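Local structure of CG8862 (Drosophila melanogaster, 3ISM) at residues Val156-Leu161 and Phe190-Val195; Gln130-Asp135 and Gln213-Asp218; Glu55-Glu60 and Ala105-Leu110; Arg46-His51 and Ala181-Val186; Arg99-Ala104 and Asp116-Leu121. The protein is endonuclease G, a magnesium-dependent mitochondrial nuclease that probably cuts both DNA and RNA and is bound here to its protein inhibitor. One frame throughout, in Å; residues are numbered along the deposited sequence.

Contact 1: Val156-Leu161 and Phe190-Val195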
# COMPACT_ATOMS: atom_id res chain seq x y z
N VAL B 156 16.78 -14.83 -7.35
CA VAL B 156 15.70 -14.80 -6.36
C VAL B 156 15.25 -13.38 -6.00
O VAL B 156 16.07 -12.48 -5.75
CB VAL B 156 16.05 -15.66 -5.08
CG1 VAL B 156 17.42 -15.29 -4.52
CG2 VAL B 156 14.95 -15.54 -4.01
N CYS B 157 13.94 -13.20 -6.03
CA CYS B 157 13.28 -11.99 -5.59
C CYS B 157 12.49 -12.28 -4.32
O CYS B 157 11.68 -13.22 -4.27
CB CYS B 157 12.32 -11.48 -6.67
SG CYS B 157 11.57 -9.88 -6.26
N THR B 158 12.72 -11.46 -3.30
CA THR B 158 12.15 -11.62 -1.97
C THR B 158 11.44 -10.32 -1.63
O THR B 158 11.97 -9.26 -1.92
CB THR B 158 13.28 -11.86 -0.93
OG1 THR B 158 14.04 -13.03 -1.28
CG2 THR B 158 12.71 -12.02 0.47
N GLY B 159 10.25 -10.39 -1.02
CA GLY B 159 9.53 -9.16 -0.65
C GLY B 159 8.31 -9.40 0.23
O GLY B 159 7.91 -10.53 0.45
N PRO B 160 7.74 -8.31 0.77
CA PRO B 160 6.55 -8.33 1.60
C PRO B 160 5.24 -8.31 0.83
O PRO B 160 5.19 -7.85 -0.33
CB PRO B 160 6.69 -7.04 2.41
CG PRO B 160 7.39 -6.10 1.49
CD PRO B 160 8.32 -6.95 0.66
N LEU B 161 4.20 -8.82 1.47
CA LEU B 161 2.82 -8.75 0.99
C LEU B 161 1.94 -8.28 2.13
O LEU B 161 2.29 -8.44 3.30
CB LEU B 161 2.31 -10.12 0.52
CG LEU B 161 3.00 -10.80 -0.65
CD1 LEU B 161 2.60 -12.28 -0.77
CD2 LEU B 161 2.72 -10.04 -1.93
N PHE B 190 5.36 -12.93 3.38
CA PHE B 190 6.52 -12.66 2.53
C PHE B 190 6.59 -13.70 1.42
O PHE B 190 6.08 -14.78 1.57
CB PHE B 190 7.81 -12.69 3.36
CG PHE B 190 7.90 -11.61 4.40
CD1 PHE B 190 8.42 -10.37 4.09
CD2 PHE B 190 7.47 -11.86 5.71
CE1 PHE B 190 8.49 -9.36 5.06
CE2 PHE B 190 7.55 -10.86 6.69
CZ PHE B 190 8.06 -9.61 6.36
N TYR B 191 7.22 -13.37 0.30
CA TYR B 191 7.37 -14.33 -0.80
C TYR B 191 8.83 -14.47 -1.18
O TYR B 191 9.62 -13.57 -0.91
CB TYR B 191 6.58 -13.90 -2.06
CG TYR B 191 7.02 -12.56 -2.60
CD1 TYR B 191 8.18 -12.42 -3.37
CD2 TYR B 191 6.27 -11.43 -2.32
CE1 TYR B 191 8.59 -11.18 -3.82
CE2 TYR B 191 6.66 -10.19 -2.78
CZ TYR B 191 7.81 -10.07 -3.52
OH TYR B 191 8.17 -8.84 -3.95
N LYS B 192 9.15 -15.57 -1.85
CA LYS B 192 10.37 -15.69 -2.64
C LYS B 192 9.97 -16.28 -3.97
O LYS B 192 9.29 -17.30 -4.03
CB LYS B 192 11.40 -16.60 -1.96
CG LYS B 192 12.14 -15.93 -0.80
CD LYS B 192 13.27 -16.83 -0.31
CE LYS B 192 13.98 -16.25 0.92
NZ LYS B 192 14.77 -15.03 0.60
N VAL B 193 10.39 -15.63 -5.05
CA VAL B 193 10.16 -16.15 -6.38
C VAL B 193 11.54 -16.37 -7.00
O VAL B 193 12.35 -15.46 -7.04
CB VAL B 193 9.26 -15.20 -7.24
CG1 VAL B 193 9.06 -15.78 -8.65
CG2 VAL B 193 7.89 -15.01 -6.57
N ILE B 194 11.77 -17.60 -7.47
CA ILE B 194 13.11 -18.12 -7.73
C ILE B 194 13.22 -18.77 -9.12
O ILE B 194 12.34 -19.52 -9.53
CB ILE B 194 13.44 -19.23 -6.67
CG1 ILE B 194 13.21 -18.73 -5.23
CG2 ILE B 194 14.84 -19.79 -6.86
CD1 ILE B 194 12.64 -19.80 -4.30
N VAL B 195 14.30 -18.49 -9.84
CA VAL B 195 14.56 -19.19 -11.10
C VAL B 195 15.97 -19.77 -11.06
O VAL B 195 16.93 -19.05 -10.84
CB VAL B 195 14.39 -18.25 -12.34
CG1 VAL B 195 15.06 -18.82 -13.60
CG2 VAL B 195 12.92 -17.97 -12.60
O HOH W 1 6.45 -6.83 -2.44
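Tyr191 lies with one ring face over Gly159, whose CA stands 3.9 Å from the Tyr191 ring centroid in a CH-pi contact. The ring is folded there by its first torsion, which sets CG between the backbone N and the carbonyl carbon (chi1 59°). A side chain at Gly159 would run into Tyr191 OH, so the bare backbone is what lets the ring settle. Round the rim of the ring, Leu161 CG meets Tyr191 CD2 in plane at 3.7 Å, and Cys157 SG makes a sulfur-aromatic contact at the edge. A water accepts from Tyr191 OH and donates to Pro160 O. On the other face of the sheet, Lys192 runs beside Thr158 and bends at its last torsion to give NZ to Thr158 OG1 at 2.8 Å, while Pro160 CB rests near Phe190 CE1. Beneath these side chains is a regular antiparallel ladder: Cys157 pairs with Val193 and Gly159 with Tyr191 as hydrogen-bonded pairs, the Cys157 N to Val193 O bond being nearly straight (177°). These are two central strands of the mixed sheet, flanked by strands 49-57 and 203-211, with helix 228-235 packed on the face that carries Leu161, Tyr191 and Val193.

Contact 2: Gln130-Asp135 and Gln213-Asp218. With MG (magnesium ion), chain F.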
# COMPACT_ATOMS: atom_id res chain seq x y z
N GLN B 130 11.05 -16.15 16.79
CA GLN B 130 10.86 -17.57 17.04
C GLN B 130 9.66 -18.06 16.25
O GLN B 130 8.57 -17.46 16.32
CB GLN B 130 10.61 -17.81 18.52
CG GLN B 130 11.86 -17.74 19.39
CD GLN B 130 11.53 -17.87 20.87
OE1 GLN B 130 11.47 -18.97 21.42
NE2 GLN B 130 11.34 -16.72 21.53
N GLY B 131 9.87 -19.12 15.48
CA GLY B 131 8.81 -19.68 14.65
C GLY B 131 8.66 -19.06 13.28
O GLY B 131 7.72 -19.40 12.55
N PHE B 132 9.56 -18.15 12.90
CA PHE B 132 9.53 -17.58 11.55
C PHE B 132 10.92 -17.10 11.09
O PHE B 132 11.68 -17.90 10.54
CB PHE B 132 8.42 -16.50 11.38
CG PHE B 132 8.25 -16.03 9.96
CD1 PHE B 132 7.75 -16.88 8.99
CD2 PHE B 132 8.62 -14.73 9.60
CE1 PHE B 132 7.60 -16.44 7.65
CE2 PHE B 132 8.48 -14.29 8.27
CZ PHE B 132 7.97 -15.16 7.30
N ASN B 133 11.26 -15.83 11.34
CA ASN B 133 12.60 -15.31 10.99
C ASN B 133 13.71 -16.29 11.37
O ASN B 133 14.57 -16.61 10.54
CB ASN B 133 12.86 -13.94 11.65
CG ASN B 133 14.28 -13.40 11.37
OD1 ASN B 133 14.76 -13.39 10.23
ND2 ASN B 133 14.95 -12.96 12.43
N ARG B 134 13.66 -16.78 12.60
CA ARG B 134 14.73 -17.61 13.15
C ARG B 134 14.58 -19.08 12.81
O ARG B 134 15.50 -19.86 13.00
CB ARG B 134 14.85 -17.43 14.66
CG ARG B 134 14.97 -15.97 15.09
CD ARG B 134 15.20 -15.81 16.60
NE ARG B 134 14.80 -14.47 17.01
CZ ARG B 134 14.79 -14.02 18.26
NH1 ARG B 134 14.39 -12.78 18.51
NH2 ARG B 134 15.15 -14.81 19.25
N ASP B 135 13.43 -19.46 12.27
CA ASP B 135 13.13 -20.86 12.01
C ASP B 135 12.63 -21.08 10.57
O ASP B 135 13.44 -21.07 9.63
CB ASP B 135 12.14 -21.37 13.06
CG ASP B 135 12.73 -21.39 14.47
OD1 ASP B 135 13.49 -22.33 14.79
OD2 ASP B 135 12.44 -20.46 15.25
N GLN B 213 3.99 -15.13 10.73
CA GLN B 213 3.46 -15.57 12.01
C GLN B 213 4.27 -16.76 12.49
O GLN B 213 5.07 -17.30 11.73
CB GLN B 213 1.98 -15.96 11.89
CG GLN B 213 1.73 -17.14 10.98
CD GLN B 213 0.31 -17.19 10.46
OE1 GLN B 213 -0.33 -16.16 10.22
NE2 GLN B 213 -0.18 -18.41 10.25
N VAL B 214 4.04 -17.19 13.73
CA VAL B 214 4.65 -18.44 14.21
C VAL B 214 4.19 -19.63 13.35
O VAL B 214 3.00 -19.93 13.25
CB VAL B 214 4.37 -18.69 15.70
CG1 VAL B 214 4.77 -20.11 16.12
CG2 VAL B 214 5.11 -17.66 16.56
N ILE B 215 5.16 -20.27 12.70
CA ILE B 215 4.92 -21.48 11.93
C ILE B 215 5.58 -22.64 12.66
O ILE B 215 6.70 -22.51 13.15
CB ILE B 215 5.51 -21.37 10.50
CG1 ILE B 215 4.79 -20.28 9.71
CG2 ILE B 215 5.38 -22.71 9.76
CD1 ILE B 215 5.47 -19.94 8.44
N SER B 216 4.87 -23.77 12.72
CA SER B 216 5.42 -25.00 13.29
C SER B 216 6.76 -25.41 12.65
O SER B 216 6.94 -25.29 11.43
CB SER B 216 4.41 -26.13 13.14
OG SER B 216 4.79 -27.23 13.94
N ASN B 217 7.70 -25.88 13.47
CA ASN B 217 9.02 -26.32 13.00
C ASN B 217 8.98 -27.61 12.16
O ASN B 217 9.94 -27.93 11.46
CB ASN B 217 9.98 -26.54 14.19
CG ASN B 217 10.47 -25.25 14.82
OD1 ASN B 217 10.32 -24.15 14.26
ND2 ASN B 217 11.06 -25.37 16.01
N ASP B 218 7.89 -28.36 12.24
CA ASP B 218 7.78 -29.57 11.43
C ASP B 218 7.11 -29.35 10.08
O ASP B 218 7.00 -30.28 9.29
CB ASP B 218 7.13 -30.72 12.21
CG ASP B 218 5.73 -30.39 12.71
OD1 ASP B 218 5.29 -29.24 12.56
OD2 ASP B 218 5.07 -31.29 13.27
MG MG F . 16.42 -13.48 8.83
O HOH W 2 15.73 -15.53 8.43
O HOH W 3 17.85 -14.41 10.06
O HOH W 4 17.08 -11.81 9.62
O HOH W 5 14.82 -12.76 7.61
O HOH W 6 17.52 -13.56 7.30
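Gly131 and Ile215 form a backbone tether between the helical turn 129-133 and the loop that follows strand 203-211, in a partly exposed part of the fold. Ile215 N donates to Gly131 O at 2.7 Å, a straight bond (170°). Gly131 fits because it has no side chain: with phi at 86°, a CB would press on the preceding carbonyl O and also strike Val214 CG1. The glycine is gripped from its own segment too, since Gly131 N reaches Asp135 OD2 at 2.9 Å, meeting the carboxylate on its anti side and out of its plane. This short turn lies between the second strand (124-127) and the long helix 136-146 of the beta-beta-alpha metal fold of His-Me finger nucleases, and in it Asn133 OD1 binds magnesium at 2.2 Å, five waters completing the shell. Asn133 ND2 is held by Asp98. Phe132 CB lies 3.5 Å from Gln213 O, and with CG anti to the backbone N (chi1 -173°) the ring turns its edge to Ile215 CD1, 3.9 Å from Phe132 CD1. Farther along, Asn217 OD1 approaches Asp135 CB at 3.5 Å. Arg134 and Asp135 also reach the CG4930 inhibitor chain, Asp135 through a weak bond to its Asn334.

Contact 3: Glu55-Glu60 and Ala105-Leu110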
# COMPACT_ATOMS: atom_id res chain seq x y z
N GLU B 55 18.47 -10.94 -5.92
CA GLU B 55 19.77 -11.58 -5.67
C GLU B 55 20.06 -12.57 -6.78
O GLU B 55 19.16 -13.18 -7.33
CB GLU B 55 19.77 -12.31 -4.33
CG GLU B 55 19.57 -11.42 -3.07
CD GLU B 55 19.30 -12.26 -1.81
OE1 GLU B 55 18.29 -13.00 -1.78
OE2 GLU B 55 20.08 -12.19 -0.84
N HIS B 56 21.34 -12.70 -7.12
CA HIS B 56 21.80 -13.72 -8.02
C HIS B 56 22.86 -14.52 -7.27
O HIS B 56 23.94 -14.01 -7.01
CB HIS B 56 22.35 -13.12 -9.32
CG HIS B 56 23.30 -14.02 -10.06
ND1 HIS B 56 24.54 -13.61 -10.48
CD2 HIS B 56 23.19 -15.33 -10.42
CE1 HIS B 56 25.16 -14.62 -11.08
NE2 HIS B 56 24.37 -15.67 -11.05
N LEU B 57 22.53 -15.76 -6.93
CA LEU B 57 23.38 -16.60 -6.11
C LEU B 57 24.09 -17.66 -6.94
O LEU B 57 23.51 -18.24 -7.88
CB LEU B 57 22.57 -17.30 -5.00
CG LEU B 57 21.46 -16.53 -4.26
CD1 LEU B 57 20.84 -17.45 -3.19
CD2 LEU B 57 21.96 -15.22 -3.64
N THR B 58 25.35 -17.89 -6.58
CA THR B 58 26.11 -19.02 -7.06
C THR B 58 26.61 -19.81 -5.84
O THR B 58 26.51 -19.35 -4.69
CB THR B 58 27.32 -18.57 -7.91
OG1 THR B 58 28.14 -17.69 -7.13
CG2 THR B 58 26.86 -17.83 -9.18
N ALA B 59 27.13 -21.01 -6.09
CA ALA B 59 27.76 -21.82 -5.05
C ALA B 59 28.89 -21.03 -4.39
O ALA B 59 29.08 -21.11 -3.17
CB ALA B 59 28.31 -23.14 -5.64
N GLU B 60 29.65 -20.27 -5.19
CA GLU B 60 30.75 -19.50 -4.65
C GLU B 60 30.26 -18.40 -3.70
O GLU B 60 30.86 -18.19 -2.64
CB GLU B 60 31.60 -18.87 -5.75
CG GLU B 60 32.83 -18.19 -5.17
CD GLU B 60 33.80 -17.67 -6.21
OE1 GLU B 60 33.38 -17.33 -7.34
OE2 GLU B 60 35.00 -17.59 -5.87
N ALA B 105 21.94 -12.30 5.02
CA ALA B 105 23.37 -12.08 5.18
C ALA B 105 24.20 -13.26 4.65
O ALA B 105 25.31 -13.08 4.13
CB ALA B 105 23.68 -11.82 6.64
N GLY B 106 23.62 -14.47 4.76
CA GLY B 106 24.26 -15.70 4.31
C GLY B 106 24.30 -15.92 2.80
O GLY B 106 24.94 -16.85 2.31
N ASN B 107 23.59 -15.08 2.06
CA ASN B 107 23.58 -15.16 0.60
C ASN B 107 24.74 -14.35 0.00
O ASN B 107 24.89 -14.27 -1.22
CB ASN B 107 22.26 -14.59 0.07
CG ASN B 107 21.05 -15.37 0.53
OD1 ASN B 107 21.15 -16.53 0.93
ND2 ASN B 107 19.88 -14.74 0.46
N HIS B 108 25.52 -13.70 0.87
CA HIS B 108 26.50 -12.70 0.41
C HIS B 108 27.82 -12.81 1.14
O HIS B 108 28.13 -12.00 2.00
CB HIS B 108 25.90 -11.29 0.49
CG HIS B 108 24.57 -11.20 -0.18
ND1 HIS B 108 24.43 -11.17 -1.55
CD2 HIS B 108 23.32 -11.24 0.33
CE1 HIS B 108 23.15 -11.17 -1.86
NE2 HIS B 108 22.45 -11.21 -0.73
N ARG B 109 28.60 -13.80 0.75
CA ARG B 109 29.81 -14.16 1.48
C ARG B 109 31.09 -14.04 0.66
O ARG B 109 32.13 -14.52 1.08
CB ARG B 109 29.68 -15.57 2.03
CG ARG B 109 28.70 -15.68 3.18
CD ARG B 109 28.39 -17.13 3.39
NE ARG B 109 27.78 -17.41 4.69
CZ ARG B 109 26.97 -18.44 4.91
NH1 ARG B 109 26.65 -19.26 3.92
NH2 ARG B 109 26.45 -18.62 6.13
N LEU B 110 31.02 -13.38 -0.49
CA LEU B 110 32.21 -13.12 -1.29
C LEU B 110 33.17 -12.18 -0.55
O LEU B 110 34.39 -12.31 -0.67
CB LEU B 110 31.84 -12.54 -2.65
CG LEU B 110 31.14 -13.50 -3.62
CD1 LEU B 110 30.67 -12.74 -4.85
CD2 LEU B 110 32.07 -14.67 -3.99
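Asn107 and His108 both direct a side-chain N-H at a single oxygen of Glu55. The loop brings Asn107 first: its ND2 donates to Glu55 OE2 at 2.9 Å, on the syn side of the carboxylate and out of its plane, yet the acceptor lies in the Asn107 amide plane and the bond is fairly straight (165°). Behind the amide, Asn107 CB rests against Leu57 CD2 at 3.8 Å, and Asn107 OD1 is taken by Arg145. His108 follows, its ring swung back over the asparagine, so that Asn107 CB sits above one ring face. His108 NE2 gives a 2.6 Å bond to the anti lone pair of Glu55 OE2, bent to 144° and tilted from the ring plane. Asp38 holds His108 ND1 from the far end, so the imidazole is pinned at both nitrogens, and its two acidic neighbours would probably favour a protonated ring. A glutamine replacing Glu55 would probably leave the imidazole without its charged mate and the Asn107 amide less firmly oriented. Leu110 comes last and lays CD2 across Glu60 CG at 3.8 Å, where both residues are exposed. At the heart of the contact is a buried His-carboxylate hydrogen bond with an asparagine as third member, joining strand 49-57 of the central sheet to the loop after strand 98-101, which ends in the probable catalytic His101, with Glu141, a residue of the magnesium site, close to Asn107.

Contact 4: Arg46-His51 and Ala181-Val186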
# COMPACT_ATOMS: atom_id res chain seq x y z
N ARG B 46 6.75 4.64 1.93
CA ARG B 46 5.51 4.72 2.67
C ARG B 46 5.49 3.71 3.82
O ARG B 46 5.00 4.02 4.92
CB ARG B 46 4.36 4.39 1.72
CG ARG B 46 2.99 4.53 2.39
CD ARG B 46 1.88 4.68 1.39
NE ARG B 46 1.59 3.44 0.65
CZ ARG B 46 0.93 2.40 1.16
NH1 ARG B 46 0.47 2.40 2.40
NH2 ARG B 46 0.71 1.33 0.41
N ASN B 47 6.02 2.52 3.57
CA ASN B 47 5.94 1.43 4.54
C ASN B 47 7.20 1.26 5.36
O ASN B 47 7.21 0.56 6.37
CB ASN B 47 5.52 0.14 3.84
CG ASN B 47 4.01 0.11 3.53
OD1 ASN B 47 3.21 0.58 4.34
ND2 ASN B 47 3.63 -0.46 2.39
N ARG B 48 8.26 1.94 4.92
CA ARG B 48 9.57 1.93 5.60
C ARG B 48 10.23 0.54 5.59
O ARG B 48 10.95 0.19 6.54
CB ARG B 48 9.49 2.54 7.01
CG ARG B 48 9.42 4.08 7.09
CD ARG B 48 8.10 4.62 6.62
NE ARG B 48 7.55 5.71 7.43
CZ ARG B 48 6.91 6.76 6.92
NH1 ARG B 48 6.77 6.89 5.61
NH2 ARG B 48 6.42 7.70 7.73
N VAL B 49 9.98 -0.23 4.52
CA VAL B 49 10.56 -1.56 4.27
C VAL B 49 10.77 -1.70 2.75
O VAL B 49 10.33 -0.84 2.00
CB VAL B 49 9.61 -2.72 4.75
CG1 VAL B 49 9.30 -2.59 6.23
CG2 VAL B 49 8.32 -2.76 3.96
N PRO B 50 11.48 -2.75 2.28
CA PRO B 50 11.55 -2.89 0.82
C PRO B 50 10.19 -3.17 0.15
O PRO B 50 9.31 -3.74 0.77
CB PRO B 50 12.46 -4.12 0.63
CG PRO B 50 13.23 -4.24 1.89
CD PRO B 50 12.29 -3.78 2.97
N HIS B 51 10.03 -2.74 -1.10
CA HIS B 51 9.05 -3.40 -1.97
C HIS B 51 9.58 -4.80 -2.30
O HIS B 51 8.84 -5.75 -2.26
CB HIS B 51 8.88 -2.65 -3.29
CG HIS B 51 8.17 -1.34 -3.18
ND1 HIS B 51 6.84 -1.24 -2.84
CD2 HIS B 51 8.59 -0.07 -3.43
CE1 HIS B 51 6.47 0.04 -2.87
NE2 HIS B 51 7.52 0.77 -3.22
N ALA B 181 7.66 5.24 16.10
CA ALA B 181 7.38 6.61 15.63
C ALA B 181 7.45 6.72 14.11
O ALA B 181 6.74 7.51 13.52
CB ALA B 181 8.33 7.62 16.28
N ASN B 182 8.26 5.89 13.48
CA ASN B 182 8.36 5.93 12.02
C ASN B 182 7.33 5.05 11.31
O ASN B 182 7.37 4.92 10.11
CB ASN B 182 9.78 5.65 11.54
CG ASN B 182 10.77 6.71 12.03
OD1 ASN B 182 10.53 7.90 11.85
ND2 ASN B 182 11.86 6.28 12.67
N THR B 183 6.40 4.49 12.08
CA THR B 183 5.33 3.65 11.54
C THR B 183 5.82 2.65 10.50
O THR B 183 5.40 2.67 9.35
CB THR B 183 4.15 4.50 10.99
OG1 THR B 183 4.57 5.22 9.84
CG2 THR B 183 3.66 5.51 12.06
N VAL B 184 6.73 1.78 10.92
CA VAL B 184 7.24 0.73 10.04
C VAL B 184 6.17 -0.36 9.89
O VAL B 184 5.68 -0.89 10.88
CB VAL B 184 8.59 0.17 10.56
CG1 VAL B 184 9.16 -0.93 9.62
CG2 VAL B 184 9.59 1.30 10.70
N ALA B 185 5.78 -0.66 8.64
CA ALA B 185 4.73 -1.64 8.38
C ALA B 185 5.15 -3.07 8.73
O ALA B 185 6.29 -3.47 8.47
CB ALA B 185 4.31 -1.57 6.94
N VAL B 186 4.23 -3.82 9.33
CA VAL B 186 4.43 -5.24 9.59
C VAL B 186 3.66 -6.03 8.52
O VAL B 186 2.42 -6.14 8.57
CB VAL B 186 3.98 -5.66 11.00
CG1 VAL B 186 4.25 -7.16 11.21
CG2 VAL B 186 4.69 -4.81 12.11
O HOH W 7 5.75 8.05 10.96
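The Arg48 guanidinium receives Asn182 O at its edge, close to its own plane: Arg48 NE donates at 2.8 Å with an angle of 154°. Also in plane at the edge, a water accepts weakly from Arg48 NH2 and donates to Ala181 O. Thr183 OG1 stands oblique to the group, too far from it for a hydrogen bond. Two G1 beta bulges face each other here, one where Arg48 and Val49 both oppose Asp44, the other where Thr183 and Val184 both oppose Ile179. Arg48 and Thr183 each have a positive phi, the backbone twist that begins such a bulge. From its bulge the arginine chain bends at its second and third torsions (chi2 71°), which curls NE round to the carbonyl. Its other nitrogens are held as well, NH1 by Arg45 O and NH2 by the backbone O of Arg233 of the second subunit, so the group also serves the dimer interface. A methionine in place of Arg48 would probably leave Asn182 O without this donor and strip Arg233 of the neighbouring subunit of its bond. The loop before strand 49-57 is thereby joined to strand 184-185 of the small three-stranded sheet, and Ala185 N donates to Asn47 O at 2.9 Å. Beside that bond, Asn47, its ND2 tied to Asp44, sets OD1 3.5 Å from Ala185 CB. Val49 CG1 meets Val184 CG1 at 3.8 Å.

Contact 5: Arg99-Ala104 and Asp116-Leu121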
# COMPACT_ATOMS: atom_id res chain seq x y z
N ARG B 99 14.20 -7.57 13.37
CA ARG B 99 14.64 -6.92 12.14
C ARG B 99 14.99 -8.02 11.16
O ARG B 99 16.07 -8.66 11.25
CB ARG B 99 15.86 -6.03 12.40
CG ARG B 99 15.60 -4.89 13.37
CD ARG B 99 16.87 -4.36 13.99
NE ARG B 99 17.37 -5.27 15.02
CZ ARG B 99 18.25 -4.93 15.96
NH1 ARG B 99 18.74 -3.70 16.03
NH2 ARG B 99 18.65 -5.84 16.84
N GLY B 100 14.08 -8.28 10.22
CA GLY B 100 14.23 -9.46 9.34
C GLY B 100 14.80 -9.11 7.98
O GLY B 100 14.20 -8.32 7.22
N HIS B 101 15.98 -9.68 7.68
CA HIS B 101 16.62 -9.48 6.38
C HIS B 101 15.69 -9.90 5.25
O HIS B 101 15.13 -11.02 5.28
CB HIS B 101 17.86 -10.36 6.25
CG HIS B 101 19.05 -9.91 7.04
ND1 HIS B 101 19.21 -10.21 8.38
CD2 HIS B 101 20.17 -9.26 6.65
CE1 HIS B 101 20.37 -9.72 8.79
NE2 HIS B 101 20.97 -9.15 7.76
N MET B 102 15.55 -9.05 4.24
CA MET B 102 15.01 -9.50 2.96
C MET B 102 16.10 -10.22 2.14
O MET B 102 15.94 -11.37 1.78
CB MET B 102 14.34 -8.35 2.18
CG MET B 102 13.13 -7.72 2.89
SD MET B 102 11.70 -8.81 3.16
CE MET B 102 12.07 -9.44 4.83
N ALA B 103 17.20 -9.53 1.84
CA ALA B 103 18.39 -10.17 1.30
C ALA B 103 19.19 -10.68 2.49
O ALA B 103 19.76 -9.88 3.25
CB ALA B 103 19.23 -9.16 0.50
N ALA B 104 19.22 -12.00 2.67
CA ALA B 104 19.86 -12.64 3.83
C ALA B 104 21.38 -12.47 3.83
O ALA B 104 22.02 -12.49 2.78
CB ALA B 104 19.50 -14.13 3.91
N ASP B 116 28.02 -6.97 5.19
CA ASP B 116 27.76 -5.73 5.94
C ASP B 116 26.57 -4.97 5.39
O ASP B 116 25.71 -4.49 6.14
CB ASP B 116 28.98 -4.79 5.90
CG ASP B 116 30.08 -5.20 6.86
OD1 ASP B 116 29.77 -5.89 7.85
OD2 ASP B 116 31.25 -4.81 6.64
N GLU B 117 26.52 -4.85 4.07
CA GLU B 117 25.46 -4.11 3.40
C GLU B 117 24.05 -4.71 3.57
O GLU B 117 23.05 -4.01 3.36
CB GLU B 117 25.79 -3.91 1.92
CG GLU B 117 26.94 -2.93 1.62
CD GLU B 117 27.51 -3.12 0.20
OE1 GLU B 117 26.86 -3.83 -0.60
OE2 GLU B 117 28.60 -2.59 -0.10
N THR B 118 23.93 -5.98 3.93
CA THR B 118 22.61 -6.56 4.20
C THR B 118 22.06 -6.10 5.56
O THR B 118 20.89 -6.31 5.86
CB THR B 118 22.60 -8.11 4.14
OG1 THR B 118 23.37 -8.64 5.24
CG2 THR B 118 23.19 -8.60 2.82
N PHE B 119 22.90 -5.47 6.37
CA PHE B 119 22.45 -5.01 7.69
C PHE B 119 21.88 -3.58 7.75
O PHE B 119 21.53 -3.10 8.83
CB PHE B 119 23.53 -5.25 8.75
CG PHE B 119 23.64 -6.69 9.18
CD1 PHE B 119 23.08 -7.12 10.38
CD2 PHE B 119 24.30 -7.63 8.37
CE1 PHE B 119 23.18 -8.45 10.78
CE2 PHE B 119 24.41 -8.97 8.77
CZ PHE B 119 23.85 -9.38 9.98
N TYR B 120 21.78 -2.91 6.60
CA TYR B 120 21.07 -1.64 6.56
C TYR B 120 19.61 -1.90 6.88
O TYR B 120 19.02 -2.84 6.35
CB TYR B 120 21.18 -0.95 5.20
CG TYR B 120 22.52 -0.32 4.95
CD1 TYR B 120 22.93 0.78 5.70
CD2 TYR B 120 23.37 -0.81 3.96
CE1 TYR B 120 24.18 1.37 5.47
CE2 TYR B 120 24.61 -0.23 3.72
CZ TYR B 120 25.00 0.86 4.48
OH TYR B 120 26.23 1.45 4.25
N LEU B 121 19.03 -1.06 7.74
CA LEU B 121 17.62 -1.17 8.09
C LEU B 121 16.67 -1.03 6.90
O LEU B 121 15.50 -1.41 7.01
CB LEU B 121 17.25 -0.17 9.19
CG LEU B 121 17.91 -0.50 10.53
CD1 LEU B 121 17.80 0.68 11.47
CD2 LEU B 121 17.29 -1.77 11.13
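His101 presents an edge of its imidazole to the face of Phe119, a T-shaped pair with centroids 4.5 Å apart and planes at 85°. It closes the DRGH sequence of the His-Me finger nucleases, on the first strand of their beta-beta-alpha metal fold, and is probably the proton acceptor; its side chain comes within about 4 Å of the bound magnesium at the nearest atoms. From CB, with CG anti to the carbonyl carbon (chi1 -74°), the ring is carried toward segment 116-121. Its CD2 comes to 3.1 Å from Thr118 O, while CE1 lies 3.7 Å from Phe119 CZ. At the tip, NE2 sits over the centre of the phenyl ring, 3.5 Å above its plane. The nearby Thr118 O is badly angled for NE2 and bonds instead to Asn123 ND2. Thr118 braces the imidazole from another side, its OG1 bonded back to Cys115 O and its CB 3.5 Å from Ala103 O. Phe119 also meets the ring of Phe75, a second-shell neighbour of the histidine. Two residues ahead of the histidine, Arg99 sends its guanidinium on to Asn89 and, in a salt bridge, to Asp330 of the CG4930 inhibitor chain, while its methylene CD packs on Leu121 CD2 at 3.9 Å.

Overall arrangement
Contact 1 is the deepest, its centre about 5 Å from the centre of the chain, and its regular strand pairing contrasts with the single backbone bonds of contacts 2 and 4. Contacts 3 and 4 use opposite ends of strand 49-57, which lies beside strand 153-161 of contact 1; the first is a buried polar cluster, the second a loop junction touching the other subunit. Contacts 2 and 5 supply the magnesium ligand and the probable catalytic histidine, and both also meet the inhibitor chain. Contact 5 relies on aromatic packing rather than hydrogen bonds between its segments, and reaches contact 3 through Thr118 and His108. Contact 2 is the farthest from the chain centre and the most exposed, yet Phe132 packs against Phe190 of contact 1.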